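Local coordinates for probable spore coat polysaccharide biosynthesis protein E (Chromobacterium violaceum ATCC 12472, PDB 3G8R), which probably acts as an N-acylneuraminate-9-phosphate synthase, a sugar-acid-forming enzyme of the NeuB family, and binds zinc, at residues G198-E203 with V221-V226; V288-A293 with K324-A329; A25-I30 with K88-K93; S103-E108 with L128-R133. One frame throughout, in Å; residues are numbered along the deposited sequence.

Contact 1 (G198-E203 with V221-V226). With ZN (zinc ion), chain C.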
loop_
_atom_site.group_PDB
_atom_site.type_symbol
_atom_site.label_atom_id
_atom_site.label_comp_id
_atom_site.label_asym_id
_atom_site.label_seq_id
_atom_site.Cartn_x
_atom_site.Cartn_y
_atom_site.Cartn_z
ATOM N N GLY A 198 2.355 7.074 11.145
ATOM C CA GLY A 198 3.713 6.758 10.670
ATOM C C GLY A 198 4.115 5.335 10.962
ATOM O O GLY A 198 3.281 4.519 11.404
ATOM N N TYR A 199 5.392 5.037 10.731
ATOM C CA TYR A 199 5.926 3.687 10.824
ATOM C C TYR A 199 7.323 3.755 11.385
ATOM O O TYR A 199 8.187 4.398 10.790
ATOM C CB TYR A 199 6.003 3.055 9.429
ATOM C CG TYR A 199 6.665 1.679 9.414
ATOM C CD1 TYR A 199 7.453 1.268 8.360
ATOM C CD2 TYR A 199 6.502 0.781 10.489
ATOM C CE1 TYR A 199 8.067 -0.023 8.367
ATOM C CE2 TYR A 199 7.093 -0.484 10.506
ATOM C CZ TYR A 199 7.868 -0.887 9.449
ATOM O OH TYR A 199 8.444 -2.151 9.488
ATOM N N SER A 200 7.582 3.106 12.512
ATOM C CA SER A 200 8.945 3.095 13.038
ATOM C C SER A 200 9.389 1.654 13.002
ATOM O O SER A 200 8.596 0.766 13.310
ATOM C CB SER A 200 9.018 3.666 14.454
ATOM O OG SER A 200 9.052 2.623 15.399
ATOM N N THR A 201 10.649 1.415 12.647
ATOM C CA THR A 201 11.024 0.099 12.241
ATOM C C THR A 201 12.300 -0.522 12.833
ATOM O O THR A 201 13.283 0.158 13.130
ATOM C CB THR A 201 11.050 0.047 10.706
ATOM O OG1 THR A 201 10.904 -1.306 10.275
ATOM C CG2 THR A 201 12.321 0.679 10.114
ATOM N N HIS A 202 12.261 -1.848 12.965
ATOM C CA HIS A 202 13.375 -2.675 13.440
ATOM C C HIS A 202 13.566 -3.822 12.463
ATOM O O HIS A 202 14.064 -4.875 12.804
ATOM C CB HIS A 202 13.070 -3.202 14.839
ATOM C CG HIS A 202 12.709 -2.122 15.806
ATOM N ND1 HIS A 202 11.421 -1.915 16.243
ATOM C CD2 HIS A 202 13.460 -1.155 16.383
ATOM C CE1 HIS A 202 11.397 -0.888 17.078
ATOM N NE2 HIS A 202 12.621 -0.399 17.168
ATOM N N GLU A 203 13.158 -3.586 11.229
ATOM C CA GLU A 203 13.272 -4.538 10.162
ATOM C C GLU A 203 14.716 -4.768 9.692
ATOM O O GLU A 203 15.094 -5.893 9.347
ATOM C CB GLU A 203 12.441 -4.022 8.965
ATOM C CG GLU A 203 13.042 -2.777 8.218
ATOM C CD GLU A 203 12.003 -1.793 7.634
ATOM O OE1 GLU A 203 10.781 -1.981 7.835
ATOM O OE2 GLU A 203 12.412 -0.794 6.996
ATOM N N VAL A 221 5.473 9.570 8.165
ATOM C CA VAL A 221 6.586 9.776 9.095
ATOM C C VAL A 221 7.203 8.421 9.249
ATOM O O VAL A 221 6.495 7.417 9.361
ATOM C CB VAL A 221 6.079 10.169 10.438
ATOM C CG1 VAL A 221 7.205 10.212 11.390
ATOM C CG2 VAL A 221 5.345 11.505 10.352
ATOM N N PHE A 222 8.522 8.382 9.235
ATOM C CA PHE A 222 9.210 7.116 9.123
ATOM C C PHE A 222 10.414 7.162 9.988
ATOM O O PHE A 222 11.196 8.084 9.889
ATOM C CB PHE A 222 9.600 6.888 7.666
ATOM C CG PHE A 222 8.414 6.824 6.729
ATOM C CD1 PHE A 222 7.679 5.645 6.589
ATOM C CD2 PHE A 222 8.009 7.951 6.012
ATOM C CE1 PHE A 222 6.559 5.590 5.743
ATOM C CE2 PHE A 222 6.912 7.915 5.165
ATOM C CZ PHE A 222 6.178 6.737 5.026
ATOM N N GLU A 223 10.570 6.173 10.854
ATOM C CA GLU A 223 11.695 6.144 11.785
ATOM C C GLU A 223 12.440 4.866 11.586
ATOM O O GLU A 223 11.820 3.808 11.503
ATOM C CB GLU A 223 11.190 6.197 13.207
ATOM C CG GLU A 223 12.218 6.363 14.283
ATOM C CD GLU A 223 11.583 6.268 15.665
ATOM O OE1 GLU A 223 12.308 5.964 16.640
ATOM O OE2 GLU A 223 10.347 6.474 15.779
ATOM N N LYS A 224 13.764 4.984 11.508
ATOM C CA LYS A 224 14.657 3.855 11.383
ATOM C C LYS A 224 15.897 4.091 12.232
ATOM O O LYS A 224 16.384 5.223 12.307
ATOM C CB LYS A 224 15.063 3.701 9.933
ATOM C CG LYS A 224 16.175 2.712 9.680
ATOM C CD LYS A 224 15.647 1.352 9.221
ATOM C CE LYS A 224 15.302 1.360 7.723
ATOM N NZ LYS A 224 15.044 -0.009 7.225
ATOM N N HIS A 225 16.388 3.031 12.891
ATOM C CA HIS A 225 17.631 3.113 13.667
ATOM C C HIS A 225 18.798 3.218 12.725
ATOM O O HIS A 225 18.789 2.591 11.670
ATOM C CB HIS A 225 17.828 1.865 14.512
ATOM C CG HIS A 225 17.016 1.844 15.764
ATOM N ND1 HIS A 225 17.582 1.721 17.011
ATOM C CD2 HIS A 225 15.682 1.926 15.960
ATOM C CE1 HIS A 225 16.632 1.749 17.928
ATOM N NE2 HIS A 225 15.466 1.865 17.316
ATOM N N VAL A 226 19.801 4.005 13.118
ATOM C CA VAL A 226 21.021 4.244 12.319
ATOM C C VAL A 226 22.257 4.095 13.175
ATOM O O VAL A 226 22.167 4.196 14.395
ATOM C CB VAL A 226 21.061 5.655 11.739
ATOM C CG1 VAL A 226 19.963 5.830 10.746
ATOM C CG2 VAL A 226 20.990 6.721 12.862
HETATM ZN ZN ZN C . 13.409 1.681 18.590
#

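Contact 2 (V288-A293 with K324-A329)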
loop_
_atom_site.group_PDB
_atom_site.type_symbol
_atom_site.label_atom_id
_atom_site.label_comp_id
_atom_site.label_asym_id
_atom_site.label_seq_id
_atom_site.Cartn_x
_atom_site.Cartn_y
_atom_site.Cartn_z
ATOM N N VAL A 288 -29.356 7.184 -45.210
ATOM C CA VAL A 288 -30.146 7.896 -44.231
ATOM C C VAL A 288 -30.339 9.313 -44.755
ATOM O O VAL A 288 -29.364 10.048 -44.948
ATOM C CB VAL A 288 -29.425 7.942 -42.834
ATOM C CG1 VAL A 288 -30.194 8.839 -41.826
ATOM C CG2 VAL A 288 -29.222 6.556 -42.284
ATOM N N ALA A 289 -31.601 9.681 -44.969
ATOM C CA ALA A 289 -31.973 10.996 -45.502
ATOM C C ALA A 289 -31.827 12.097 -44.470
ATOM O O ALA A 289 -31.700 11.835 -43.272
ATOM C CB ALA A 289 -33.390 10.970 -46.037
ATOM N N ALA A 290 -31.836 13.337 -44.937
ATOM C CA ALA A 290 -31.865 14.473 -44.037
ATOM C C ALA A 290 -33.109 14.367 -43.162
ATOM O O ALA A 290 -34.171 13.948 -43.617
ATOM C CB ALA A 290 -31.858 15.772 -44.822
ATOM N N GLY A 291 -32.970 14.704 -41.888
ATOM C CA GLY A 291 -34.102 14.619 -40.982
ATOM C C GLY A 291 -34.638 13.214 -40.722
ATOM O O GLY A 291 -35.657 13.083 -40.051
ATOM N N GLU A 292 -33.981 12.177 -41.259
ATOM C CA GLU A 292 -34.229 10.804 -40.813
ATOM C C GLU A 292 -33.615 10.609 -39.445
ATOM O O GLU A 292 -32.499 11.072 -39.181
ATOM C CB GLU A 292 -33.627 9.762 -41.752
ATOM C CG GLU A 292 -34.527 9.319 -42.899
ATOM C CD GLU A 292 -34.268 7.866 -43.339
ATOM O OE1 GLU A 292 -33.910 7.672 -44.533
ATOM O OE2 GLU A 292 -34.424 6.928 -42.507
ATOM N N ALA A 293 -34.346 9.926 -38.572
ATOM C CA ALA A 293 -33.789 9.556 -37.274
ATOM C C ALA A 293 -32.921 8.309 -37.413
ATOM O O ALA A 293 -33.191 7.428 -38.231
ATOM C CB ALA A 293 -34.892 9.331 -36.227
ATOM N N LYS A 324 -28.859 15.830 -39.973
ATOM C CA LYS A 324 -28.998 17.167 -40.573
ATOM C C LYS A 324 -28.829 17.110 -42.068
ATOM O O LYS A 324 -29.555 17.790 -42.776
ATOM C CB LYS A 324 -27.968 18.177 -40.041
ATOM C CG LYS A 324 -27.959 18.382 -38.533
ATOM C CD LYS A 324 -27.390 19.757 -38.136
ATOM C CE LYS A 324 -26.009 19.691 -37.443
ATOM N NZ LYS A 324 -24.901 20.225 -38.309
ATOM N N THR A 325 -27.864 16.315 -42.535
ATOM C CA THR A 325 -27.557 16.123 -43.966
ATOM C C THR A 325 -27.563 14.604 -44.265
ATOM O O THR A 325 -27.324 13.808 -43.366
ATOM C CB THR A 325 -26.169 16.752 -44.344
ATOM O OG1 THR A 325 -25.170 16.375 -43.375
ATOM C CG2 THR A 325 -26.234 18.295 -44.403
ATOM N N PRO A 326 -27.820 14.190 -45.523
ATOM C CA PRO A 326 -27.972 12.753 -45.764
ATOM C C PRO A 326 -26.680 11.945 -45.646
ATOM O O PRO A 326 -25.626 12.383 -46.089
ATOM C CB PRO A 326 -28.505 12.695 -47.200
ATOM C CG PRO A 326 -28.007 13.933 -47.833
ATOM C CD PRO A 326 -28.022 14.975 -46.756
ATOM N N ILE A 327 -26.783 10.761 -45.048
ATOM C CA ILE A 327 -25.641 9.894 -44.842
ATOM C C ILE A 327 -25.665 8.754 -45.851
ATOM O O ILE A 327 -26.655 8.035 -45.940
ATOM C CB ILE A 327 -25.640 9.265 -43.423
ATOM C CG1 ILE A 327 -26.273 10.198 -42.373
ATOM C CG2 ILE A 327 -24.191 8.773 -43.036
ATOM C CD1 ILE A 327 -25.325 10.826 -41.375
ATOM N N ALA A 328 -24.578 8.560 -46.591
ATOM C CA ALA A 328 -24.530 7.454 -47.541
ATOM C C ALA A 328 -24.483 6.128 -46.801
ATOM O O ALA A 328 -23.962 6.054 -45.699
ATOM C CB ALA A 328 -23.336 7.584 -48.424
ATOM N N ALA A 329 -25.014 5.074 -47.399
ATOM C CA ALA A 329 -24.871 3.748 -46.792
ATOM C C ALA A 329 -23.407 3.338 -46.642
ATOM O O ALA A 329 -22.544 3.712 -47.465
ATOM C CB ALA A 329 -25.625 2.718 -47.562
#

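Contact 3 (A25-I30 with K88-K93)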
loop_
_atom_site.group_PDB
_atom_site.type_symbol
_atom_site.label_atom_id
_atom_site.label_comp_id
_atom_site.label_asym_id
_atom_site.label_seq_id
_atom_site.Cartn_x
_atom_site.Cartn_y
_atom_site.Cartn_z
ATOM N N ALA A 25 30.248 12.074 13.913
ATOM C CA ALA A 25 30.658 11.472 12.630
ATOM C C ALA A 25 29.531 10.684 11.953
ATOM O O ALA A 25 29.598 10.363 10.754
ATOM C CB ALA A 25 31.885 10.594 12.815
ATOM N N LEU A 26 28.500 10.405 12.735
ATOM C CA LEU A 26 27.396 9.639 12.292
ATOM C C LEU A 26 26.280 10.523 11.791
ATOM O O LEU A 26 25.627 10.165 10.815
ATOM C CB LEU A 26 26.869 8.809 13.445
ATOM C CG LEU A 26 25.441 8.310 13.227
ATOM C CD1 LEU A 26 25.393 7.222 12.137
ATOM C CD2 LEU A 26 24.859 7.830 14.539
ATOM N N ILE A 27 26.003 11.634 12.475
ATOM C CA ILE A 27 25.056 12.620 11.959
ATOM C C ILE A 27 25.511 13.059 10.573
ATOM O O ILE A 27 24.710 13.071 9.623
ATOM C CB ILE A 27 24.981 13.852 12.846
ATOM C CG1 ILE A 27 24.000 13.615 13.987
ATOM C CG2 ILE A 27 24.588 15.093 12.039
ATOM C CD1 ILE A 27 24.418 14.299 15.327
ATOM N N ARG A 28 26.803 13.378 10.459
ATOM C CA ARG A 28 27.354 13.959 9.238
ATOM C C ARG A 28 27.305 12.989 8.076
ATOM O O ARG A 28 27.194 13.403 6.943
ATOM C CB ARG A 28 28.804 14.431 9.450
ATOM C CG ARG A 28 28.946 15.640 10.333
ATOM C CD ARG A 28 30.391 15.842 10.748
ATOM N NE ARG A 28 30.508 16.952 11.694
ATOM C CZ ARG A 28 31.648 17.462 12.176
ATOM N NH1 ARG A 28 32.837 16.978 11.812
ATOM N NH2 ARG A 28 31.591 18.473 13.040
ATOM N N ALA A 29 27.413 11.699 8.349
ATOM C CA ALA A 29 27.316 10.717 7.274
ATOM C C ALA A 29 25.849 10.555 6.887
ATOM O O ALA A 29 25.505 10.532 5.703
ATOM C CB ALA A 29 27.939 9.388 7.678
ATOM N N ILE A 30 24.971 10.497 7.877
ATOM C CA ILE A 30 23.575 10.503 7.541
ATOM C C ILE A 30 23.205 11.728 6.708
ATOM O O ILE A 30 22.471 11.572 5.738
ATOM C CB ILE A 30 22.656 10.278 8.748
ATOM C CG1 ILE A 30 22.925 8.908 9.389
ATOM C CG2 ILE A 30 21.190 10.356 8.347
ATOM C CD1 ILE A 30 23.003 7.709 8.450
ATOM N N LYS A 88 21.051 20.050 14.625
ATOM C CA LYS A 88 20.484 21.282 14.095
ATOM C C LYS A 88 21.415 21.942 13.105
ATOM O O LYS A 88 20.970 22.423 12.066
ATOM C CB LYS A 88 20.117 22.229 15.229
ATOM C CG LYS A 88 19.024 21.674 16.147
ATOM C CD LYS A 88 18.962 22.428 17.460
ATOM C CE LYS A 88 17.514 22.619 17.914
ATOM N NZ LYS A 88 17.383 23.707 18.929
ATOM N N ALA A 89 22.707 21.933 13.414
ATOM C CA ALA A 89 23.712 22.426 12.483
ATOM C C ALA A 89 23.536 21.889 11.061
ATOM O O ALA A 89 23.706 22.632 10.100
ATOM C CB ALA A 89 25.071 22.098 12.980
ATOM N N ASN A 90 23.171 20.612 10.932
ATOM C CA ASN A 90 23.036 19.958 9.628
ATOM C C ASN A 90 21.625 20.092 9.042
ATOM O O ASN A 90 21.368 19.705 7.900
ATOM C CB ASN A 90 23.424 18.477 9.715
ATOM C CG ASN A 90 24.884 18.264 10.090
ATOM O OD1 ASN A 90 25.700 17.911 9.249
ATOM N ND2 ASN A 90 25.209 18.453 11.358
ATOM N N GLY A 91 20.696 20.629 9.819
ATOM C CA GLY A 91 19.370 20.883 9.289
ATOM C C GLY A 91 18.404 19.790 9.668
ATOM O O GLY A 91 17.394 19.574 8.989
ATOM N N PHE A 92 18.680 19.110 10.763
ATOM C CA PHE A 92 17.758 18.098 11.213
ATOM C C PHE A 92 16.847 18.669 12.246
ATOM O O PHE A 92 17.301 19.377 13.133
ATOM C CB PHE A 92 18.523 16.936 11.817
ATOM C CG PHE A 92 19.285 16.137 10.808
ATOM C CD1 PHE A 92 18.611 15.410 9.835
ATOM C CD2 PHE A 92 20.669 16.101 10.835
ATOM C CE1 PHE A 92 19.299 14.657 8.914
ATOM C CE2 PHE A 92 21.373 15.348 9.904
ATOM C CZ PHE A 92 20.699 14.635 8.940
ATOM N N LYS A 93 15.564 18.391 12.140
ATOM C CA LYS A 93 14.711 18.456 13.324
ATOM C C LYS A 93 15.354 17.632 14.469
ATOM O O LYS A 93 15.690 16.461 14.283
ATOM C CB LYS A 93 13.296 17.930 13.017
ATOM C CG LYS A 93 12.222 19.009 12.930
ATOM C CD LYS A 93 11.273 18.799 11.748
ATOM C CE LYS A 93 11.669 19.666 10.517
ATOM N NZ LYS A 93 10.544 19.848 9.504
#

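Contact 4 (S103-E108 with L128-R133)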
loop_
_atom_site.group_PDB
_atom_site.type_symbol
_atom_site.label_atom_id
_atom_site.label_comp_id
_atom_site.label_asym_id
_atom_site.label_seq_id
_atom_site.Cartn_x
_atom_site.Cartn_y
_atom_site.Cartn_z
ATOM N N SER A 103 13.732 13.754 32.287
ATOM C CA SER A 103 14.297 13.834 30.941
ATOM C C SER A 103 13.461 14.749 30.053
ATOM O O SER A 103 13.978 15.383 29.138
ATOM C CB SER A 103 14.480 12.447 30.319
ATOM O OG SER A 103 15.322 11.651 31.135
ATOM N N VAL A 104 12.172 14.837 30.343
ATOM C CA VAL A 104 11.353 15.845 29.700
ATOM C C VAL A 104 11.898 17.241 30.035
ATOM O O VAL A 104 12.043 18.085 29.138
ATOM C CB VAL A 104 9.867 15.766 30.132
ATOM C CG1 VAL A 104 9.059 16.925 29.525
ATOM C CG2 VAL A 104 9.250 14.419 29.772
ATOM N N ASP A 105 12.190 17.475 31.319
ATOM C CA ASP A 105 12.711 18.756 31.763
ATOM C C ASP A 105 13.904 19.083 30.913
ATOM O O ASP A 105 14.011 20.182 30.346
ATOM C CB ASP A 105 13.135 18.681 33.220
ATOM C CG ASP A 105 11.958 18.757 34.170
ATOM O OD1 ASP A 105 11.104 19.651 33.978
ATOM O OD2 ASP A 105 11.893 17.937 35.123
ATOM N N LEU A 106 14.779 18.090 30.808
ATOM C CA LEU A 106 15.999 18.206 30.072
ATOM C C LEU A 106 15.731 18.497 28.592
ATOM O O LEU A 106 16.350 19.409 28.008
ATOM C CB LEU A 106 16.785 16.914 30.212
ATOM C CG LEU A 106 18.285 16.976 30.498
ATOM C CD1 LEU A 106 18.970 15.688 29.999
ATOM C CD2 LEU A 106 18.940 18.236 29.908
ATOM N N ILE A 107 14.822 17.733 27.977
ATOM C CA ILE A 107 14.454 18.001 26.593
ATOM C C ILE A 107 14.130 19.478 26.389
ATOM O O ILE A 107 14.519 20.031 25.381
ATOM C CB ILE A 107 13.265 17.134 26.117
ATOM C CG1 ILE A 107 13.746 15.775 25.584
ATOM C CG2 ILE A 107 12.436 17.863 25.037
ATOM C CD1 ILE A 107 12.655 14.712 25.593
ATOM N N GLU A 108 13.440 20.101 27.347
ATOM C CA GLU A 108 13.096 21.527 27.286
ATOM C C GLU A 108 14.344 22.428 27.236
ATOM O O GLU A 108 14.476 23.306 26.351
ATOM C CB GLU A 108 12.250 21.938 28.495
ATOM C CG GLU A 108 10.996 21.100 28.745
ATOM C CD GLU A 108 9.759 21.612 28.028
ATOM O OE1 GLU A 108 8.666 21.066 28.302
ATOM O OE2 GLU A 108 9.870 22.552 27.206
ATOM N N LEU A 128 3.372 10.405 30.772
ATOM C CA LEU A 128 2.487 11.089 29.831
ATOM C C LEU A 128 1.982 12.399 30.413
ATOM O O LEU A 128 1.970 13.418 29.722
ATOM C CB LEU A 128 1.313 10.206 29.398
ATOM C CG LEU A 128 1.651 8.971 28.569
ATOM C CD1 LEU A 128 0.429 8.503 27.797
ATOM C CD2 LEU A 128 2.800 9.203 27.591
ATOM N N GLU A 129 1.572 12.372 31.676
ATOM C CA GLU A 129 1.172 13.595 32.350
ATOM C C GLU A 129 2.278 14.629 32.191
ATOM O O GLU A 129 2.000 15.744 31.773
ATOM C CB GLU A 129 0.846 13.351 33.822
ATOM C CG GLU A 129 -0.530 12.716 34.073
ATOM C CD GLU A 129 -0.672 12.054 35.469
ATOM O OE1 GLU A 129 0.270 11.346 35.915
ATOM O OE2 GLU A 129 -1.746 12.220 36.108
ATOM N N ARG A 130 3.530 14.249 32.466
ATOM C CA ARG A 130 4.644 15.198 32.342
ATOM C C ARG A 130 4.802 15.735 30.946
ATOM O O ARG A 130 5.184 16.904 30.794
ATOM C CB ARG A 130 5.998 14.661 32.806
ATOM C CG ARG A 130 6.636 15.589 33.864
ATOM C CD ARG A 130 7.601 16.709 33.396
ATOM N NE ARG A 130 7.043 17.689 32.456
ATOM C CZ ARG A 130 7.719 18.723 31.945
ATOM N NH1 ARG A 130 8.983 18.959 32.293
ATOM N NH2 ARG A 130 7.133 19.519 31.057
ATOM N N ILE A 131 4.514 14.901 29.944
ATOM C CA ILE A 131 4.669 15.289 28.539
ATOM C C ILE A 131 3.541 16.220 28.122
ATOM O O ILE A 131 3.744 17.191 27.402
ATOM C CB ILE A 131 4.707 14.052 27.625
ATOM C CG1 ILE A 131 6.009 13.269 27.852
ATOM C CG2 ILE A 131 4.546 14.455 26.192
ATOM C CD1 ILE A 131 6.105 11.896 27.153
ATOM N N ALA A 132 2.344 15.894 28.585
ATOM C CA ALA A 132 1.152 16.676 28.267
ATOM C C ALA A 132 1.310 18.117 28.710
ATOM O O ALA A 132 0.888 19.014 28.028
ATOM C CB ALA A 132 -0.067 16.074 28.920
ATOM N N ARG A 133 1.924 18.338 29.859
ATOM C CA ARG A 133 2.120 19.695 30.308
ATOM C C ARG A 133 3.269 20.376 29.564
ATOM O O ARG A 133 3.754 21.401 29.983
ATOM C CB ARG A 133 2.214 19.782 31.842
ATOM C CG ARG A 133 3.528 19.437 32.495
ATOM C CD ARG A 133 3.512 19.879 33.988
ATOM N NE ARG A 133 2.809 18.911 34.844
ATOM C CZ ARG A 133 3.417 18.063 35.682
ATOM N NH1 ARG A 133 4.750 18.065 35.807
ATOM N NH2 ARG A 133 2.690 17.209 36.404
#

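Contact 1 (G198-E203 with V221-V226)
Strands 196-201 and 221-225 are neighbours in the parallel barrel, and their C-terminal ends bring His-202 and His-225 to one zinc ion. The strands run almost exactly side by side, with 5° between their directions. Their backbone bonds follow the parallel pattern. Tyr-199 N donates to Val-221 O at 3.0 Å. The carbonyl of Tyr-199 in turn takes the N-H of Glu-223, and Thr-201 N donates to Glu-223 O. Beyond these bonds the two imidazoles converge on the metal. His-225 NE2 binds the zinc at 2.4 Å. His-202 NE2 binds it at 2.6 Å, with the metal in the plane of that ring. The ring planes stand 57° apart, and both NE2 atoms face the metal. His-202 ND1 is hydrogen-bonded to the carbonyl of Val-170, which helps set the turn of the ring.

On the face that carries Tyr-199 and Thr-201, Lys-224 leaves with CG anti to its own N (chi1 170°). A bend at chi2 lays CD beside Thr-201 CG2 at 3.5 Å. A second at chi3 turns the chain, and NZ meets Glu-203 OE2 at 2.8 Å, a salt bridge made on the anti side of the carboxylate. The other oxygen, Glu-203 OE1, accepts the hydroxyl of Tyr-199 at 2.9 Å. Both carboxylate oxygens are therefore engaged, and the loop just after strand 196-201 is tied down. On the face with Ser-200, Glu-223 OE2 pairs with Lys-116. Metal ligands at the C-terminal ends of adjacent strands, joined by a beta-alpha-beta crossover through helix 209-216, are typical of a TIM-barrel metal site.

Contact 2 (V288-A293 with K324-A329)
Val-288 and Ile-327 form the tight part of this contact. They are an antiparallel hydrogen-bonded pair, a single bridge with two backbone bonds. Val-288 N donates to Ile-327 O at 2.9 Å, and the bond is nearly straight at 175°. Ile-327 N returns a bond to Val-288 O at 2.7 Å. The two side chains lie next to each other and point the same way, with Val-288 CB 3.9 Å from Ile-327 CG1. Both residues are buried. Val-288 also packs on Ala-323 of strand 321-323.

The bridge joins two loops of the SAF domain, one before strand 299-302 and one before strand 338-340. From Val-288 the chain enters a type II beta turn, Ala-289 to Glu-292, with Gly-291 at positive phi. Glu-292 OE1 takes the N-H of Ala-289 from above its carboxylate plane, at 3.1 Å, which braces the turn from within.

The solvent side is looser. Ala-290 CB lies 3.7 Å from Lys-324 O, and its gap to Pro-326 CD is wider, 4.4 Å. Ala-290, Lys-324 and Pro-326 are exposed. Lys-324 starts its side chain away from segment 288-293, and its NZ bonds to the carbonyl of Ala-336.

Contact 3 (A25-I30 with K88-K93)
Ile-27 meets Asn-90 and Phe-92 in a side-chain packing contact between helix 21-33 and the end of helix 77-89, on the outer layer of the barrel. Segment 88-93 runs from the last helical residues through a turn to the start of strand 93-98. Helix 77-89 stops in a Schellman motif, with Gly-91 at positive phi. Asn-90 and Phe-92, on either side of this glycine in sequence, both start their side chains toward helix 21-33.

Ile-27 uses its CG2 branch for both partners. That methyl is anti to the backbone N, while CG1 sits beside the N (chi1 -85°). CG2 lies 3.5 Å from Asn-90 ND2. It is also 3.9 Å from CE2 of Phe-92. One turn further on, Ile-30 adds its own CG2 at 4.3 Å from Phe-92 CZ. Two methyls of one helix thus converge on the far end of a single ring. Phe-43 of strand 40-47 meets the same ring edge to face, and it also touches Ile-27 and Ile-30, so this apolar patch continues down to the barrel wall.

The outer part of the contact is more polar. The aliphatic CG of Arg-28 passes Asn-90 OD1 at 4.1 Å, at about a right angle. The working ends of both residues are held by Glu-86: Arg-28 NE pairs with its carboxylate, and Asn-90 ND2 bonds to its carbonyl. The ND2 bond steadies the amide, and its contact with the Ile-27 methyl is van der Waals packing. Dispersion and burial of apolar surface therefore carry this contact, with Glu-86 supplying the polar tie at its edge.

Contact 4 (S103-E108 with L128-R133)
Arg-130 and Val-104 bury the most surface here, followed by Asp-105. Arg-130 reaches across from helix 125-132 to helix 101-109. Its chain is folded at chi2 (-92°) and again at chi3, which brings the guanidinium back over the valine. Val-104 CG1 stands over the centre of one face of that group, 3.3 Å from CZ. The methyl branch in question is anti to the valine N. Its twin, CG2, turns to the core and meets Ile-131 CG1 at 3.9 Å. Val-104 thus serves both layers of the contact, the charged one outside and the apolar one inside.

Asp-105 approaches the guanidinium from the edge. Its OD1 makes a salt bridge to Arg-130 NH1 at 2.8 Å, with the two planes 51° apart. Glu-108, one helical turn beyond Val-104, adds a longer salt bridge from OE1 to Arg-130 NH2 at 3.5 Å. That oxygen also takes a hydrogen bond from Ser-134, just past the end of helix 125-132. Two carboxylates on one helix therefore share one arginine on the other, with a valine methyl beneath it. Asp-105 is exposed, so water probably screens this pair in part.

The axes of the two short helical segments come within 10.3 Å and cross at -23°. Ile-131 continues inward to Ile-115 and Ile-117 of strand 114-117. Near-parallel neighbouring helices packed round a barrel in this way are typical of the outer layer of a TIM barrel.

Three contacts belong to the TIM barrel, and one lies in the SAF domain. Along the chain, contact 3 closes before contact 4, contact 4 before contact 1, and contact 1 before contact 2. Contact 1 joins two barrel strands at the zinc site. Contacts 3 and 4 pack helices outside the barrel, with centres about 17 Å and 23 Å from that of contact 1. Contact 3 touches contact 1 through Ile-30 CD1 and Val-226 CG1, 4.2 Å apart. Contact 2 is remote: its nearest atoms are about 55 Å from contact 1. The chain is thus an extended two-domain piece of a longer protein, and its SAF domain stands clear of its own barrel.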